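Local coordinates for protein 2-dehydropantoate 2-reductase (Enterococcus faecium, PDB 3WFI) that acts as an NADH-binding D-mandelate dehydrogenase of the ketopantoate reductase family, probably reducing 2-keto acids to D-2-hydroxy acids, at residues B[3-8]-B[75-80]; B[9-14]-B[129-134]; B[42-47]-B[137-142]. All coordinates share one frame; numbering follows the deposited sequence.

All three contacts lie in the N-terminal Rossmann-type nucleotide-binding domain, and their segments alternate along the chain: 3-8, 9-14, 42-47, 75-80, 129-134, 137-142. Interaction 1 joins two neighbouring parallel strands of the main sheet. Interaction 2, its centre about 12 Å away, takes up the chain where strand 2-6 runs into helix 10-21 and sets that helix against 129-134. Interaction 3 belongs to the small four-stranded sheet and is centred about 9 Å from interaction 2, since strands 132-135 and 138-140 are neighbours there; it lies about 17 Å from interaction 1, centre to centre. Helix 10-21 thus lies between the two sheets, with NAD(+)-binding residues at its start.

Interaction 1: residues B[3-8]-B[75-80]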
loop_
_atom_site.group_PDB
_atom_site.type_symbol
_atom_site.label_atom_id
_atom_site.label_comp_id
_atom_site.label_asym_id
_atom_site.label_seq_id
_atom_site.Cartn_x
_atom_site.Cartn_y
_atom_site.Cartn_z
ATOM N N ILE B 3 -43.854 -8.950 -3.199
ATOM C CA ILE B 3 -42.401 -9.102 -3.201
ATOM C C ILE B 3 -41.821 -8.522 -4.482
ATOM O O ILE B 3 -42.333 -8.783 -5.580
ATOM C CB ILE B 3 -42.014 -10.586 -3.099
ATOM C CG1 ILE B 3 -42.742 -11.243 -1.925
ATOM C CG2 ILE B 3 -40.506 -10.747 -2.981
ATOM C CD1 ILE B 3 -42.637 -12.757 -1.912
ATOM N N ALA B 4 -40.798 -7.691 -4.348
ATOM C CA ALA B 4 -40.029 -7.231 -5.497
ATOM C C ALA B 4 -38.721 -8.014 -5.543
ATOM O O ALA B 4 -38.030 -8.158 -4.528
ATOM C CB ALA B 4 -39.754 -5.741 -5.410
ATOM N N ILE B 5 -38.401 -8.516 -6.732
ATOM C CA ILE B 5 -37.136 -9.182 -6.998
ATOM C C ILE B 5 -36.247 -8.177 -7.723
ATOM O O ILE B 5 -36.445 -7.919 -8.907
ATOM C CB ILE B 5 -37.331 -10.433 -7.869
ATOM C CG1 ILE B 5 -38.370 -11.385 -7.243
ATOM C CG2 ILE B 5 -36.004 -11.166 -8.071
ATOM C CD1 ILE B 5 -37.968 -11.989 -5.926
ATOM N N ALA B 6 -35.314 -7.577 -6.984
ATOM C CA ALA B 6 -34.444 -6.502 -7.501
ATOM C C ALA B 6 -33.204 -7.147 -8.083
ATOM O O ALA B 6 -32.218 -7.389 -7.371
ATOM C CB ALA B 6 -34.066 -5.540 -6.400
ATOM N N GLY B 7 -33.286 -7.463 -9.376
ATOM C CA GLY B 7 -32.269 -8.262 -10.059
ATOM C C GLY B 7 -32.871 -9.592 -10.480
ATOM O O GLY B 7 -32.885 -10.555 -9.705
ATOM N N ALA B 8 -33.379 -9.648 -11.705
ATOM C CA ALA B 8 -34.070 -10.829 -12.191
ATOM C C ALA B 8 -33.181 -11.687 -13.084
ATOM O O ALA B 8 -33.620 -12.153 -14.127
ATOM C CB ALA B 8 -35.350 -10.430 -12.914
ATOM N N ILE B 75 -36.217 -8.565 -2.290
ATOM C CA ILE B 75 -35.085 -9.498 -2.272
ATOM C C ILE B 75 -34.067 -9.031 -3.308
ATOM O O ILE B 75 -34.374 -8.921 -4.495
ATOM C CB ILE B 75 -35.513 -10.953 -2.561
ATOM C CG1 ILE B 75 -36.738 -11.321 -1.724
ATOM C CG2 ILE B 75 -34.362 -11.916 -2.274
ATOM C CD1 ILE B 75 -37.244 -12.733 -1.948
ATOM N N LEU B 76 -32.850 -8.742 -2.837
ATOM C CA LEU B 76 -31.817 -8.122 -3.654
ATOM C C LEU B 76 -30.896 -9.167 -4.266
ATOM O O LEU B 76 -30.293 -9.960 -3.535
ATOM C CB LEU B 76 -30.966 -7.174 -2.795
ATOM C CG LEU B 76 -31.649 -5.928 -2.211
ATOM C CD1 LEU B 76 -30.746 -5.310 -1.157
ATOM C CD2 LEU B 76 -31.963 -4.915 -3.289
ATOM N N PHE B 77 -30.793 -9.138 -5.594
ATOM C CA PHE B 77 -29.844 -9.955 -6.357
ATOM C C PHE B 77 -29.053 -9.036 -7.295
ATOM O O PHE B 77 -29.014 -9.267 -8.503
ATOM C CB PHE B 77 -30.572 -10.994 -7.221
ATOM C CG PHE B 77 -31.328 -12.018 -6.434
ATOM C CD1 PHE B 77 -30.675 -13.126 -5.927
ATOM C CD2 PHE B 77 -32.682 -11.862 -6.175
ATOM C CE1 PHE B 77 -31.356 -14.068 -5.177
ATOM C CE2 PHE B 77 -33.374 -12.809 -5.427
ATOM C CZ PHE B 77 -32.705 -13.911 -4.934
ATOM N N THR B 78 -28.478 -7.975 -6.753
ATOM C CA THR B 78 -27.746 -6.991 -7.547
ATOM C C THR B 78 -26.306 -6.929 -7.049
ATOM O O THR B 78 -26.080 -6.837 -5.847
ATOM C CB THR B 78 -28.369 -5.585 -7.400
ATOM O OG1 THR B 78 -29.685 -5.572 -7.957
ATOM C CG2 THR B 78 -27.546 -4.547 -8.122
ATOM N N LYS B 79 -25.343 -6.929 -7.965
ATOM C CA LYS B 79 -23.935 -6.771 -7.578
ATOM C C LYS B 79 -23.696 -5.478 -6.799
ATOM O O LYS B 79 -24.405 -4.485 -6.981
ATOM C CB LYS B 79 -23.023 -6.811 -8.810
ATOM C CG LYS B 79 -22.968 -8.178 -9.465
ATOM C CD LYS B 79 -22.329 -8.125 -10.857
ATOM C CE LYS B 79 -21.402 -9.304 -11.078
ATOM N NZ LYS B 79 -20.587 -9.195 -12.319
ATOM N N ALA B 80 -22.687 -5.506 -5.930
ATOM C CA ALA B 80 -22.336 -4.363 -5.078
ATOM C C ALA B 80 -22.290 -3.052 -5.864
ATOM O O ALA B 80 -22.884 -2.056 -5.452
ATOM C CB ALA B 80 -20.997 -4.606 -4.391
#
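Ile5 pairs with Ile75 and Ala6 with Leu76 as parallel bridges between two inner strands of the Rossmann-type sheet, just before the chain turns through the glycine-rich loop into helix 10-21. The backbone ladder has three bonds: Ile75 N to Ala4 O at 2.9 Å, Ala6 N to Ile75 O at 3.0 Å and Phe77 N to Ala6 O at 2.9 Å.

Apolar packing differs on the two faces. On the one bearing Ile5 and Ile75, the two isoleucines point the same way, side by side, and their CD1 methyls meet at 4.1 Å. The CD1 of Ile75 also meets CG2 of Ile3, while CG2 of Ile5 meets CD2 and CE2 of Phe77 obliquely, 3.9 Å from CD2. Phe15 meets the same ring edge-to-face. Across the sheet, CD2 of Leu76 touches CB of Ala6 at 3.8 Å, and helix 80-90 packs over both residues.

Where the strands end, Gly7 O lies 3.4 Å from CB of Phe77. Gly7 has a positive phi (114°) and its CA side runs close by the Phe77 backbone, at the first glycine of the probable GxGxxG motif. Beyond Thr78 the chain continues to Lys79, a residue of the NAD(+) site.

Two donors share Ala6 O from opposite faces of its plane: the Phe77 amide and, standing well above that plane, the hydroxyl of Thr78, whose OG1 lies 3.2 Å from the oxygen.

Interaction 2: residues B[9-14]-B[129-134]; sequences GAMGSR and WTAGLE
Arg14 reaches from the first turn of helix 10-21 to the backbone of Thr130 and lies across Trp129. Its chain runs extended from the helix, CG anti to the backbone N, and then bends at chi3 (-82°), which turns the guanidinium side-on to the Thr130 carbonyl. NE and NH2 both donate to that oxygen, at 2.8 Å from NE and 2.9 Å from NH2, reaching it from opposite faces of the carbonyl plane while it lies close to the guanidinium plane. CE3 of Trp129 lies over one guanidinium face, toward its rim, 3.5 Å from NH1; the two planes are 28° apart, and the aliphatic CD sits beside CB of the tryptophan. The indole is fixed at its other end, where NE1 donates to the Leu172 carbonyl.

Met11 meets Trp129 at about a right angle. Bends at chi2 and chi3 curl its chain so that SD lies 3.8 Å from Trp129 CB and the CE methyl turns to the Trp129 carbonyl. Ala10, by contrast, faces 129-134 directly: its CB is 3.6 Å from CB of Ala131 and also packs by Leu133. CB of Ala131 in turn lies 3.3 Å from Ala10 O.

Ala10, Met11 and Ala131 all bind NAD(+), so the contact brings together residues of that site from both segments, at the helix start of the probable Rossmann GxGxxG motif. At the helix N-cap, Gly9 O accepts from both the amide and the hydroxyl of Ser13. With two N-H groups spent on one carbonyl and a face against the indole, the guanidinium is restricted in rotation, and its positive charge would probably polarise the Thr130 peptide group.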
loop_
_atom_site.group_PDB
_atom_site.type_symbol
_atom_site.label_atom_id
_atom_site.label_comp_id
_atom_site.label_asym_id
_atom_site.label_seq_id
_atom_site.Cartn_x
_atom_site.Cartn_y
_atom_site.Cartn_z
ATOM N N GLY B 9 -31.928 -11.887 -12.671
ATOM C CA GLY B 9 -31.027 -12.829 -13.331
ATOM C C GLY B 9 -31.469 -14.246 -13.009
ATOM O O GLY B 9 -32.613 -14.462 -12.614
ATOM N N ALA B 10 -30.567 -15.211 -13.143
ATOM C CA ALA B 10 -30.934 -16.622 -12.973
ATOM C C ALA B 10 -31.498 -16.912 -11.574
ATOM O O ALA B 10 -32.549 -17.532 -11.447
ATOM C CB ALA B 10 -29.742 -17.537 -13.264
ATOM N N MET B 11 -30.816 -16.446 -10.535
ATOM C CA MET B 11 -31.247 -16.707 -9.156
ATOM C C MET B 11 -32.519 -15.924 -8.804
ATOM O O MET B 11 -33.429 -16.472 -8.193
ATOM C CB MET B 11 -30.138 -16.365 -8.153
ATOM C CG MET B 11 -30.375 -16.913 -6.745
ATOM S SD MET B 11 -30.450 -18.721 -6.623
ATOM C CE MET B 11 -28.867 -19.155 -7.358
ATOM N N GLY B 12 -32.573 -14.649 -9.186
ATOM C CA GLY B 12 -33.777 -13.840 -8.988
ATOM C C GLY B 12 -34.988 -14.457 -9.676
ATOM O O GLY B 12 -36.097 -14.471 -9.131
ATOM N N SER B 13 -34.777 -14.964 -10.882
ATOM C CA SER B 13 -35.841 -15.634 -11.624
ATOM C C SER B 13 -36.293 -16.916 -10.922
ATOM O O SER B 13 -37.477 -17.217 -10.909
ATOM C CB SER B 13 -35.403 -15.927 -13.058
ATOM O OG SER B 13 -35.269 -14.724 -13.808
ATOM N N ARG B 14 -35.366 -17.669 -10.340
ATOM C CA ARG B 14 -35.747 -18.851 -9.572
ATOM C C ARG B 14 -36.649 -18.434 -8.416
ATOM O O ARG B 14 -37.752 -18.965 -8.261
ATOM C CB ARG B 14 -34.532 -19.584 -8.994
ATOM C CG ARG B 14 -34.942 -20.707 -8.046
ATOM C CD ARG B 14 -33.771 -21.417 -7.390
ATOM N NE ARG B 14 -33.138 -22.447 -8.223
ATOM C CZ ARG B 14 -33.632 -23.665 -8.486
ATOM N NH1 ARG B 14 -34.820 -24.045 -8.037
ATOM N NH2 ARG B 14 -32.929 -24.511 -9.243
ATOM N N TRP B 129 -28.962 -22.434 -3.629
ATOM C CA TRP B 129 -29.625 -22.859 -4.861
ATOM C C TRP B 129 -28.735 -22.591 -6.064
ATOM O O TRP B 129 -27.852 -21.750 -5.992
ATOM C CB TRP B 129 -30.953 -22.101 -5.030
ATOM C CG TRP B 129 -31.979 -22.526 -4.052
ATOM C CD1 TRP B 129 -32.279 -21.930 -2.854
ATOM C CD2 TRP B 129 -32.839 -23.659 -4.167
ATOM N NE1 TRP B 129 -33.280 -22.629 -2.223
ATOM C CE2 TRP B 129 -33.641 -23.694 -3.009
ATOM C CE3 TRP B 129 -33.002 -24.661 -5.135
ATOM C CZ2 TRP B 129 -34.606 -24.685 -2.796
ATOM C CZ3 TRP B 129 -33.965 -25.638 -4.927
ATOM C CH2 TRP B 129 -34.753 -25.644 -3.765
ATOM N N THR B 130 -28.979 -23.302 -7.166
ATOM C CA THR B 130 -28.354 -22.966 -8.437
ATOM C C THR B 130 -29.420 -22.559 -9.455
ATOM O O THR B 130 -30.605 -22.835 -9.287
ATOM C CB THR B 130 -27.491 -24.132 -8.986
ATOM O OG1 THR B 130 -28.314 -25.273 -9.218
ATOM C CG2 THR B 130 -26.401 -24.501 -7.999
ATOM N N ALA B 131 -28.989 -21.873 -10.506
ATOM C CA ALA B 131 -29.896 -21.409 -11.555
ATOM C C ALA B 131 -29.088 -20.956 -12.758
ATOM O O ALA B 131 -28.026 -20.372 -12.598
ATOM C CB ALA B 131 -30.756 -20.251 -11.048
ATOM N N GLY B 132 -29.606 -21.202 -13.958
ATOM C CA GLY B 132 -28.916 -20.801 -15.182
ATOM C C GLY B 132 -29.769 -19.928 -16.068
ATOM O O GLY B 132 -30.940 -20.231 -16.283
ATOM N N LEU B 133 -29.176 -18.851 -16.589
ATOM C CA LEU B 133 -29.842 -17.969 -17.545
ATOM C C LEU B 133 -29.445 -18.352 -18.979
ATOM O O LEU B 133 -28.346 -18.045 -19.430
ATOM C CB LEU B 133 -29.483 -16.513 -17.244
ATOM C CG LEU B 133 -30.304 -15.390 -17.889
ATOM C CD1 LEU B 133 -31.795 -15.597 -17.694
ATOM C CD2 LEU B 133 -29.881 -14.044 -17.318
ATOM N N GLU B 134 -30.351 -19.027 -19.687
ATOM C CA GLU B 134 -30.085 -19.529 -21.041
ATOM C C GLU B 134 -30.134 -18.408 -22.068
ATOM O O GLU B 134 -29.312 -18.355 -22.989
ATOM C CB GLU B 134 -31.104 -20.610 -21.423
ATOM C CG GLU B 134 -31.096 -21.832 -20.511
ATOM C CD GLU B 134 -29.985 -22.812 -20.850
ATOM O OE1 GLU B 134 -30.072 -23.445 -21.923
ATOM O OE2 GLU B 134 -29.034 -22.955 -20.050
#

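Interaction 3: residues B[42-47]-B[137-142]; sequences HGLQAN and GQVKLF
Leu44, Ala46, Val139 and Leu141 make the close-packed side of this contact; the last three face helix 10-21, and Leu44 packs on Leu57. Leu44 sends CD1 across to the neighbouring strand, 4.2 Å from CG2 of Val139 and in touch with the Gly137 carbonyl; its CG stands anti to the backbone N (chi1 174°), which carries the branch over. CB of Ala46 only just meets CD1 of Leu141. Leu17 of helix 10-21 lies against both Ala46 and Leu141, while Val139 touches Ser13 and Leu141 touches Arg14, so this face is buried.

Between the two faces runs the backbone of a parallel strand pair in the small four-stranded mixed sheet, with 52-55 on the far side of 44-47 and 132-135 on the far side of 138-140. Four hydrogen bonds zip it together: Gln45 N to Gly137 O, Val139 N to Gln45 O, Asn47 N to Val139 O and, the shortest, Leu141 N to Asn47 O at 2.8 Å. Two CA-H...O contacts accompany the ladder, Ala46 CA lying 3.2 Å from Val139 O and Gln138 CA 3.4 Å from Gln45 O. Gly43, with positive phi, leads from helix 33-42 into the first strand.

The face with Gln45, Gln138 and Lys140 is looser. The amide of Gln138 lies over the root of Gln45, CD being 3.8 Å from its CB; the end of Gln45 turns away, while that of Gln138 leans in. Gln45 bends back at chi2 (-69°), and its NE2 donates to His42 O at 3.0 Å, the carbonyl oxygen lying in the amide plane, as well as to Glu54 OE1. The CE methylene of the exposed Lys140 lies against the carboxylate of Glu134 in strand 132-135.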
loop_
_atom_site.group_PDB
_atom_site.type_symbol
_atom_site.label_atom_id
_atom_site.label_comp_id
_atom_site.label_asym_id
_atom_site.label_seq_id
_atom_site.Cartn_x
_atom_site.Cartn_y
_atom_site.Cartn_z
ATOM N N HIS B 42 -43.761 -12.739 -23.431
ATOM C CA HIS B 42 -43.919 -14.201 -23.403
ATOM C C HIS B 42 -43.922 -14.820 -22.010
ATOM O O HIS B 42 -44.042 -16.039 -21.887
ATOM C CB HIS B 42 -42.795 -14.873 -24.193
ATOM C CG HIS B 42 -42.799 -14.549 -25.647
ATOM N ND1 HIS B 42 -43.694 -15.109 -26.536
ATOM C CD2 HIS B 42 -41.995 -13.740 -26.376
ATOM C CE1 HIS B 42 -43.447 -14.644 -27.747
ATOM N NE2 HIS B 42 -42.422 -13.812 -27.677
ATOM N N GLY B 43 -43.785 -14.003 -20.965
ATOM C CA GLY B 43 -43.652 -14.510 -19.606
ATOM C C GLY B 43 -42.256 -15.043 -19.370
ATOM O O GLY B 43 -41.441 -15.099 -20.291
ATOM N N LEU B 44 -41.972 -15.431 -18.131
ATOM C CA LEU B 44 -40.718 -16.098 -17.817
ATOM C C LEU B 44 -40.832 -17.578 -18.166
ATOM O O LEU B 44 -41.711 -18.267 -17.647
ATOM C CB LEU B 44 -40.385 -15.949 -16.339
ATOM C CG LEU B 44 -39.163 -16.719 -15.837
ATOM C CD1 LEU B 44 -37.913 -16.275 -16.581
ATOM C CD2 LEU B 44 -39.007 -16.521 -14.340
ATOM N N GLN B 45 -39.933 -18.057 -19.026
ATOM C CA GLN B 45 -39.916 -19.461 -19.434
ATOM C C GLN B 45 -38.832 -20.199 -18.666
ATOM O O GLN B 45 -37.682 -19.753 -18.615
ATOM C CB GLN B 45 -39.644 -19.586 -20.938
ATOM C CG GLN B 45 -40.707 -18.958 -21.823
ATOM C CD GLN B 45 -42.032 -19.693 -21.809
ATOM O OE1 GLN B 45 -42.082 -20.923 -21.782
ATOM N NE2 GLN B 45 -43.122 -18.937 -21.863
ATOM N N ALA B 46 -39.190 -21.334 -18.082
ATOM C CA ALA B 46 -38.252 -22.090 -17.269
ATOM C C ALA B 46 -38.305 -23.573 -17.579
ATOM O O ALA B 46 -39.370 -24.130 -17.835
ATOM C CB ALA B 46 -38.523 -21.854 -15.794
ATOM N N ASN B 47 -37.134 -24.197 -17.574
ATOM C CA ASN B 47 -37.033 -25.632 -17.441
ATOM C C ASN B 47 -36.822 -25.929 -15.969
ATOM O O ASN B 47 -35.723 -25.738 -15.435
ATOM C CB ASN B 47 -35.862 -26.200 -18.227
ATOM C CG ASN B 47 -35.602 -27.648 -17.853
ATOM O OD1 ASN B 47 -36.501 -28.477 -17.932
ATOM N ND2 ASN B 47 -34.404 -27.943 -17.364
ATOM N N GLY B 137 -35.312 -14.079 -20.878
ATOM C CA GLY B 137 -36.601 -14.622 -20.463
ATOM C C GLY B 137 -36.596 -16.132 -20.405
ATOM O O GLY B 137 -37.654 -16.753 -20.368
ATOM N N GLN B 138 -35.400 -16.716 -20.368
ATOM C CA GLN B 138 -35.225 -18.172 -20.421
ATOM C C GLN B 138 -34.283 -18.627 -19.309
ATOM O O GLN B 138 -33.110 -18.242 -19.283
ATOM C CB GLN B 138 -34.676 -18.620 -21.783
ATOM C CG GLN B 138 -35.721 -19.054 -22.799
ATOM C CD GLN B 138 -36.285 -20.445 -22.524
ATOM O OE1 GLN B 138 -36.063 -21.036 -21.460
ATOM N NE2 GLN B 138 -37.020 -20.980 -23.494
ATOM N N VAL B 139 -34.793 -19.452 -18.399
ATOM C CA VAL B 139 -33.981 -19.966 -17.309
ATOM C C VAL B 139 -34.062 -21.490 -17.260
ATOM O O VAL B 139 -35.053 -22.086 -17.678
ATOM C CB VAL B 139 -34.427 -19.341 -15.963
ATOM C CG1 VAL B 139 -33.765 -20.029 -14.784
ATOM C CG2 VAL B 139 -34.109 -17.852 -15.929
ATOM N N LYS B 140 -32.999 -22.120 -16.776
ATOM C CA LYS B 140 -33.042 -23.541 -16.442
ATOM C C LYS B 140 -32.742 -23.664 -14.955
ATOM O O LYS B 140 -31.800 -23.062 -14.433
ATOM C CB LYS B 140 -32.106 -24.375 -17.322
ATOM C CG LYS B 140 -30.674 -24.498 -16.840
ATOM C CD LYS B 140 -29.837 -25.301 -17.828
ATOM C CE LYS B 140 -28.355 -25.076 -17.639
ATOM N NZ LYS B 140 -27.959 -25.026 -16.208
ATOM N N LEU B 141 -33.583 -24.422 -14.270
ATOM C CA LEU B 141 -33.544 -24.518 -12.831
ATOM C C LEU B 141 -33.442 -25.980 -12.495
ATOM O O LEU B 141 -34.361 -26.711 -12.780
ATOM C CB LEU B 141 -34.844 -23.970 -12.241
ATOM C CG LEU B 141 -35.201 -22.479 -12.459
ATOM C CD1 LEU B 141 -36.545 -22.152 -11.818
ATOM C CD2 LEU B 141 -34.116 -21.549 -11.961
ATOM N N PHE B 142 -32.341 -26.423 -11.904
ATOM C CA PHE B 142 -32.213 -27.828 -11.582
ATOM C C PHE B 142 -31.760 -28.038 -10.146
ATOM O O PHE B 142 -31.049 -27.212 -9.582
ATOM C CB PHE B 142 -31.258 -28.514 -12.562
ATOM C CG PHE B 142 -30.920 -29.924 -12.181
ATOM C CD1 PHE B 142 -31.878 -30.929 -12.290
ATOM C CD2 PHE B 142 -29.655 -30.251 -11.686
ATOM C CE1 PHE B 142 -31.582 -32.236 -11.932
ATOM C CE2 PHE B 142 -29.352 -31.559 -11.328
ATOM C CZ PHE B 142 -30.319 -32.549 -11.451
#